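Local coordinates for protein putative dehydratase (Mesorhizobium loti, PDB 2POZ) that is of unknown function in detail but belongs to the mandelate racemase/muconate lactonizing branch of the enolase superfamily, and may act as a lyase, at residues A[318-323]-A[364-369]; A[114-119]-A[286-291]. All blocks are in the same frame, centred on the assembly; numbering follows the deposited sequence.

Contact 1 (A[318-323]-A[364-369])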
ATOM      1  N   THR A 318      34.539  -9.948 -17.035  1.00 15.35           N
ATOM      2  CA  THR A 318      33.138  -9.650 -17.295  1.00 14.05           C
ATOM      3  C   THR A 318      32.607 -10.529 -18.427  1.00 13.96           C
ATOM      4  O   THR A 318      31.435 -10.909 -18.419  1.00 13.98           O
ATOM      5  CB  THR A 318      32.948  -8.161 -17.645  1.00 14.82           C
ATOM      6  OG1 THR A 318      33.274  -7.364 -16.496  1.00 13.83           O
ATOM      7  CG2 THR A 318      31.504  -7.876 -18.063  1.00 15.41           C
ATOM      8  N   LEU A 319      33.465 -10.862 -19.391  1.00 12.72           N
ATOM      9  CA  LEU A 319      33.044 -11.720 -20.503  1.00 13.88           C
ATOM     10  C   LEU A 319      32.667 -13.109 -19.987  1.00 14.10           C
ATOM     11  O   LEU A 319      31.817 -13.783 -20.565  1.00 13.71           O
ATOM     12  CB  LEU A 319      34.151 -11.846 -21.559  1.00 12.90           C
ATOM     13  CG  LEU A 319      34.552 -10.570 -22.301  1.00 13.28           C
ATOM     14  CD1 LEU A 319      35.600 -10.911 -23.357  1.00 16.23           C
ATOM     15  CD2 LEU A 319      33.330  -9.930 -22.944  1.00 14.58           C
ATOM     16  N   GLN A 320      33.299 -13.534 -18.898  1.00 13.49           N
ATOM     17  CA  GLN A 320      32.982 -14.839 -18.313  1.00 16.21           C
ATOM     18  C   GLN A 320      31.499 -14.873 -17.950  1.00 16.69           C
ATOM     19  O   GLN A 320      30.818 -15.875 -18.155  1.00 18.46           O
ATOM     20  CB  GLN A 320      33.810 -15.085 -17.051  1.00 14.81           C
ATOM     21  CG  GLN A 320      35.292 -15.359 -17.299  1.00 16.53           C
ATOM     22  CD  GLN A 320      35.520 -16.597 -18.147  1.00 15.76           C
ATOM     23  OE1 GLN A 320      34.895 -17.632 -17.927  1.00 18.11           O
ATOM     24  NE2 GLN A 320      36.435 -16.503 -19.110  1.00 16.42           N
ATOM     25  N   LEU A 321      31.004 -13.762 -17.415  1.00 16.78           N
ATOM     26  CA  LEU A 321      29.610 -13.660 -17.012  1.00 16.56           C
ATOM     27  C   LEU A 321      28.679 -13.542 -18.218  1.00 16.57           C
ATOM     28  O   LEU A 321      27.686 -14.262 -18.323  1.00 14.82           O
ATOM     29  CB  LEU A 321      29.428 -12.439 -16.102  1.00 18.83           C
ATOM     30  CG  LEU A 321      28.023 -12.093 -15.598  1.00 22.00           C
ATOM     31  CD1 LEU A 321      27.747 -12.814 -14.293  1.00 19.41           C
ATOM     32  CD2 LEU A 321      27.918 -10.585 -15.389  1.00 20.52           C
ATOM     33  N   GLU A 322      29.013 -12.635 -19.133  1.00 13.46           N
ATOM     34  CA  GLU A 322      28.186 -12.396 -20.306  1.00 14.65           C
ATOM     35  C   GLU A 322      28.094 -13.595 -21.238  1.00 14.76           C
ATOM     36  O   GLU A 322      27.206 -13.668 -22.091  1.00 14.84           O
ATOM     37  CB  GLU A 322      28.706 -11.168 -21.055  1.00 14.14           C
ATOM     38  CG  GLU A 322      28.854  -9.960 -20.142  1.00 16.34           C
ATOM     39  CD  GLU A 322      29.366  -8.725 -20.859  1.00 18.60           C
ATOM     40  OE1 GLU A 322      30.273  -8.861 -21.712  1.00 17.79           O
ATOM     41  OE2 GLU A 322      28.869  -7.620 -20.555  1.00 16.72           O
ATOM     42  N   ALA A 323      29.010 -14.538 -21.083  1.00 13.29           N
ATOM     43  CA  ALA A 323      28.979 -15.733 -21.920  1.00 16.01           C
ATOM     44  C   ALA A 323      27.937 -16.701 -21.359  1.00 16.17           C
ATOM     45  O   ALA A 323      27.386 -17.527 -22.092  1.00 16.97           O
ATOM     46  CB  ALA A 323      30.347 -16.408 -21.922  1.00 14.39           C
ATOM     47  N   PRO A 364      41.543 -21.240 -19.626  1.00 18.84           N
ATOM     48  CA  PRO A 364      40.988 -21.669 -18.339  1.00 19.21           C
ATOM     49  C   PRO A 364      40.861 -20.529 -17.327  1.00 18.75           C
ATOM     50  O   PRO A 364      41.575 -19.521 -17.407  1.00 19.05           O
ATOM     51  CB  PRO A 364      41.957 -22.770 -17.888  1.00 20.26           C
ATOM     52  CG  PRO A 364      43.249 -22.398 -18.549  1.00 22.19           C
ATOM     53  CD  PRO A 364      42.804 -21.943 -19.922  1.00 20.47           C
ATOM     54  N   GLY A 365      39.944 -20.685 -16.377  1.00 16.48           N
ATOM     55  CA  GLY A 365      39.744 -19.644 -15.384  1.00 14.64           C
ATOM     56  C   GLY A 365      39.151 -18.408 -16.037  1.00 14.24           C
ATOM     57  O   GLY A 365      38.209 -18.513 -16.826  1.00 13.60           O
ATOM     58  N   LEU A 366      39.697 -17.236 -15.732  1.00 14.22           N
ATOM     59  CA  LEU A 366      39.177 -16.003 -16.317  1.00 13.85           C
ATOM     60  C   LEU A 366      39.645 -15.857 -17.762  1.00 15.58           C
ATOM     61  O   LEU A 366      39.169 -14.992 -18.500  1.00 14.45           O
ATOM     62  CB  LEU A 366      39.625 -14.796 -15.492  1.00 11.90           C
ATOM     63  CG  LEU A 366      39.096 -14.751 -14.056  1.00 14.28           C
ATOM     64  CD1 LEU A 366      39.667 -13.549 -13.324  1.00 11.74           C
ATOM     65  CD2 LEU A 366      37.580 -14.696 -14.074  1.00 11.98           C
ATOM     66  N   GLY A 367      40.580 -16.712 -18.162  1.00 15.67           N
ATOM     67  CA  GLY A 367      41.096 -16.659 -19.517  1.00 19.06           C
ATOM     68  C   GLY A 367      41.996 -15.458 -19.726  1.00 20.11           C
ATOM     69  O   GLY A 367      42.185 -15.008 -20.854  1.00 21.06           O
ATOM     70  N   ALA A 368      42.562 -14.956 -18.633  1.00 20.46           N
ATOM     71  CA  ALA A 368      43.432 -13.793 -18.671  1.00 21.96           C
ATOM     72  C   ALA A 368      44.783 -14.072 -18.023  1.00 23.06           C
ATOM     73  O   ALA A 368      44.850 -14.545 -16.890  1.00 23.47           O
ATOM     74  CB  ALA A 368      42.754 -12.633 -17.965  1.00 20.96           C
ATOM     75  N   VAL A 369      45.856 -13.776 -18.748  1.00 22.23           N
ATOM     76  CA  VAL A 369      47.209 -13.982 -18.239  1.00 22.02           C
ATOM     77  C   VAL A 369      47.854 -12.614 -18.008  1.00 20.86           C
ATOM     78  O   VAL A 369      48.006 -11.823 -18.941  1.00 16.75           O
ATOM     79  CB  VAL A 369      48.074 -14.782 -19.246  1.00 24.93           C
ATOM     80  CG1 VAL A 369      49.427 -15.111 -18.627  1.00 26.01           C
ATOM     81  CG2 VAL A 369      47.353 -16.057 -19.660  1.00 26.97           C
TER
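Gln320 reaches from its helix to Leu366 and Gly365, a worked example of how one amide can join a helix to a tight turn. The polar part is modest. NE2 of Gln320 gives a weak hydrogen bond to Leu366 O, 3.2 Å long and bent to 129° at the hydrogen, and it also lies 3.5 Å from Gly365 O, too loosely placed to count as a second bond. The other end of the amide matters more: OE1 accepts from Tyr113 N, so the group is held at both ends. Its place follows from the bend at chi2 (-61°), which folds the chain over and brings the amide alongside the turn carbonyls.

The apolar part is a single touch between side chains: CG of Gln320 meets CD2 of Leu366 at 4.0 Å, the two lying at a slant. A leucine here, having no amide, would probably leave Tyr113 N without its acceptor and Leu366 O without its weak donor, with mainly apolar contact joining helix to turn.

Within the loop, Pro364 to Gly367 form a type II' beta turn closed by Gly367 N to Pro364 O at 3.1 Å. Gly365 takes a positive phi of 68° in its second position, a conformation that favours glycine.

Helix and loop both fall in the TIM-barrel-type C-terminal domain of the enolase superfamily. From the N-terminal family region, Asp102 of helix 87-108 accepts from Leu366 N, while Val110 and Val112 bond the Gly365 backbone. The Leu366 side chain packs between Val112, Leu287 of helix 287-298 and Ala317 of helix 312-324.

Contact 2 (A[114-119]-A[286-291])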
ATOM      1  N   GLU A 114      32.123 -22.228 -17.829  1.00 14.97           N
ATOM      2  CA  GLU A 114      31.752 -23.642 -17.905  1.00 15.66           C
ATOM      3  C   GLU A 114      31.302 -24.104 -16.519  1.00 16.68           C
ATOM      4  O   GLU A 114      30.373 -24.904 -16.395  1.00 17.22           O
ATOM      5  CB  GLU A 114      32.925 -24.516 -18.372  1.00 18.00           C
ATOM      6  CG  GLU A 114      33.194 -24.493 -19.870  1.00 18.42           C
ATOM      7  CD  GLU A 114      31.947 -24.784 -20.709  1.00 21.62           C
ATOM      8  OE1 GLU A 114      31.098 -25.602 -20.286  1.00 21.49           O
ATOM      9  OE2 GLU A 114      31.827 -24.198 -21.803  1.00 20.73           O
ATOM     10  N   LEU A 115      31.959 -23.595 -15.479  1.00 13.62           N
ATOM     11  CA  LEU A 115      31.610 -23.950 -14.107  1.00 15.56           C
ATOM     12  C   LEU A 115      30.207 -23.424 -13.783  1.00 15.49           C
ATOM     13  O   LEU A 115      29.444 -24.066 -13.062  1.00 16.05           O
ATOM     14  CB  LEU A 115      32.615 -23.336 -13.123  1.00 14.77           C
ATOM     15  CG  LEU A 115      34.097 -23.679 -13.308  1.00 17.85           C
ATOM     16  CD1 LEU A 115      34.946 -22.912 -12.301  1.00 14.50           C
ATOM     17  CD2 LEU A 115      34.291 -25.175 -13.140  1.00 17.01           C
ATOM     18  N   PHE A 116      29.897 -22.251 -14.329  1.00 14.70           N
ATOM     19  CA  PHE A 116      28.619 -21.567 -14.138  1.00 16.20           C
ATOM     20  C   PHE A 116      27.446 -22.196 -14.889  1.00 17.33           C
ATOM     21  O   PHE A 116      26.315 -21.715 -14.792  1.00 17.14           O
ATOM     22  CB  PHE A 116      28.749 -20.094 -14.573  1.00 12.56           C
ATOM     23  CG  PHE A 116      29.460 -19.216 -13.572  1.00 12.64           C
ATOM     24  CD1 PHE A 116      30.046 -19.755 -12.427  1.00 12.24           C
ATOM     25  CD2 PHE A 116      29.534 -17.839 -13.775  1.00 13.53           C
ATOM     26  CE1 PHE A 116      30.693 -18.936 -11.500  1.00 12.38           C
ATOM     27  CE2 PHE A 116      30.177 -17.014 -12.853  1.00 13.22           C
ATOM     28  CZ  PHE A 116      30.758 -17.565 -11.713  1.00 12.34           C
ATOM     29  N   GLY A 117      27.711 -23.253 -15.649  1.00 18.39           N
ATOM     30  CA  GLY A 117      26.644 -23.899 -16.388  1.00 18.06           C
ATOM     31  C   GLY A 117      26.819 -23.834 -17.891  1.00 19.06           C
ATOM     32  O   GLY A 117      25.868 -24.043 -18.652  1.00 20.28           O
ATOM     33  N   GLY A 118      28.032 -23.527 -18.330  1.00 19.21           N
ATOM     34  CA  GLY A 118      28.290 -23.474 -19.756  1.00 18.10           C
ATOM     35  C   GLY A 118      27.997 -22.149 -20.434  1.00 19.57           C
ATOM     36  O   GLY A 118      27.493 -21.203 -19.829  1.00 15.78           O
ATOM     37  N   LYS A 119      28.309 -22.113 -21.723  1.00 20.49           N
ATOM     38  CA  LYS A 119      28.143 -20.933 -22.550  1.00 22.71           C
ATOM     39  C   LYS A 119      26.799 -20.898 -23.278  1.00 22.56           C
ATOM     40  O   LYS A 119      26.203 -21.936 -23.560  1.00 22.09           O
ATOM     41  CB  LYS A 119      29.279 -20.898 -23.575  1.00 26.50           C
ATOM     42  CG  LYS A 119      29.255 -19.716 -24.511  1.00 31.58           C
ATOM     43  CD  LYS A 119      30.093 -20.003 -25.750  1.00 34.93           C
ATOM     44  CE  LYS A 119      31.530 -20.334 -25.403  1.00 35.23           C
ATOM     45  NZ  LYS A 119      32.290 -20.724 -26.626  1.00 38.05           N
ATOM     46  N   GLY A 286      31.305  -9.642  -7.026  1.00 12.16           N
ATOM     47  CA  GLY A 286      32.098 -10.670  -7.675  1.00 11.02           C
ATOM     48  C   GLY A 286      31.341 -11.314  -8.817  1.00 12.10           C
ATOM     49  O   GLY A 286      30.237 -10.889  -9.153  1.00 13.43           O
ATOM     50  N   LEU A 287      31.933 -12.345  -9.411  1.00 11.85           N
ATOM     51  CA  LEU A 287      31.326 -13.042 -10.537  1.00 12.62           C
ATOM     52  C   LEU A 287      30.087 -13.859 -10.187  1.00 12.19           C
ATOM     53  O   LEU A 287      29.065 -13.749 -10.848  1.00 12.13           O
ATOM     54  CB  LEU A 287      32.350 -13.960 -11.203  1.00 13.46           C
ATOM     55  CG  LEU A 287      33.361 -13.325 -12.151  1.00 14.96           C
ATOM     56  CD1 LEU A 287      34.352 -14.393 -12.605  1.00 16.23           C
ATOM     57  CD2 LEU A 287      32.632 -12.726 -13.351  1.00 15.46           C
HETATM   58  N   MSE A 288      30.177 -14.690  -9.163  1.00 12.39           N
HETATM   59  CA  MSE A 288      29.028 -15.502  -8.780  1.00 13.23           C
HETATM   60  C   MSE A 288      27.925 -14.622  -8.191  1.00 12.37           C
HETATM   61  O   MSE A 288      26.754 -14.813  -8.501  1.00 14.17           O
HETATM   62  CB  MSE A 288      29.444 -16.585  -7.781  1.00 14.48           C
HETATM   63  CG  MSE A 288      28.283 -17.441  -7.259  1.00 18.34           C
HETATM   64 SE   MSE A 288      27.214 -18.273  -8.652  1.00 30.71          SE
HETATM   65  CE  MSE A 288      28.199 -19.954  -8.828  1.00 24.25           C
ATOM     66  N   GLU A 289      28.295 -13.653  -7.358  1.00 10.36           N
ATOM     67  CA  GLU A 289      27.299 -12.759  -6.777  1.00 11.43           C
ATOM     68  C   GLU A 289      26.551 -12.038  -7.912  1.00 11.01           C
ATOM     69  O   GLU A 289      25.332 -11.887  -7.867  1.00 12.34           O
ATOM     70  CB  GLU A 289      27.979 -11.743  -5.853  1.00 12.59           C
ATOM     71  CG  GLU A 289      27.035 -10.758  -5.155  1.00 13.35           C
ATOM     72  CD  GLU A 289      26.049 -11.438  -4.201  1.00 16.58           C
ATOM     73  OE1 GLU A 289      26.334 -12.564  -3.732  1.00 15.78           O
ATOM     74  OE2 GLU A 289      24.997 -10.831  -3.910  1.00 15.82           O
ATOM     75  N   THR A 290      27.274 -11.611  -8.940  1.00  8.86           N
ATOM     76  CA  THR A 290      26.624 -10.928 -10.048  1.00 10.59           C
ATOM     77  C   THR A 290      25.765 -11.901 -10.851  1.00 11.26           C
ATOM     78  O   THR A 290      24.699 -11.532 -11.340  1.00 11.44           O
ATOM     79  CB  THR A 290      27.652 -10.231 -10.956  1.00 10.12           C
ATOM     80  OG1 THR A 290      28.370  -9.258 -10.182  1.00 11.49           O
ATOM     81  CG2 THR A 290      26.947  -9.506 -12.109  1.00 10.00           C
ATOM     82  N   LYS A 291      26.220 -13.146 -10.984  1.00 11.64           N
ATOM     83  CA  LYS A 291      25.420 -14.138 -11.690  1.00 12.00           C
ATOM     84  C   LYS A 291      24.098 -14.307 -10.913  1.00 11.24           C
ATOM     85  O   LYS A 291      23.022 -14.404 -11.515  1.00 12.27           O
ATOM     86  CB  LYS A 291      26.153 -15.482 -11.771  1.00 11.96           C
ATOM     87  CG  LYS A 291      25.307 -16.604 -12.375  1.00 12.09           C
ATOM     88  CD  LYS A 291      26.090 -17.912 -12.504  1.00 15.06           C
ATOM     89  CE  LYS A 291      25.180 -19.049 -12.968  1.00 18.50           C
ATOM     90  NZ  LYS A 291      24.435 -18.724 -14.227  1.00 20.08           N
TER
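A Met-aromatic contact between Met288 and Phe116 marks a buried junction of the enolase-superfamily fold, where the chain leaving helix 112-115 meets helix 287-298 of the C-terminal TIM-barrel domain. Met288 is a selenomethionine; its SE stands above the Phe116 ring, 4.9 Å from the centroid, and its CE comes to 3.8 Å from CE1 of Phe116. Over that same face lies Lys291, whose CD makes a CH-pi contact 4.0 Å from the Phe116 centroid. With CG anti to N (chi1 174°) and the chain straight as far as CE, Lys291 slides past the phenylalanine in the opposite direction, placing CD over the ring. Leu287 approaches differently: its CB sits at the ring edge, in plane, 4.0 Å from Phe116 CZ. Trp101 adds an edge-to-face ring partner.

Gly117 ends the short helix in a Schellman motif with positive phi, turning the backbone directly after the phenylalanine. The subunit interface is close by, for Met288 also packs on Phe116 of the second subunit. The charge of Lys291 is met by Glu69 of that subunit in a salt bridge, and its NZ bonds Asn324 OD1 as well. Just short of that ammonium group, CE of Lys291 rests 3.4 Å from Phe116 O.

From the N terminus the chain first passes 114-119, at the end of the short helix 112-115. Contact 2 closes after 166 intervening residues, when helix 287-298 returns to that turn after most of the parallel barrel strands have been laid down. Contact 1 opens only afterwards, on helix 312-324, and closes across a shorter excursion of 40 residues at the loop 364-369. The two loops therefore follow in series, neither nested nor crossed. In space they meet: Leu287 CD1 touches Leu366 CD2, and Leu321 CD2 touches Thr290 CG2, both at 3.6 Å. Neighbouring helices 287-298 and 312-324 are thus joined to the 112-115 region and the late C-terminal loop.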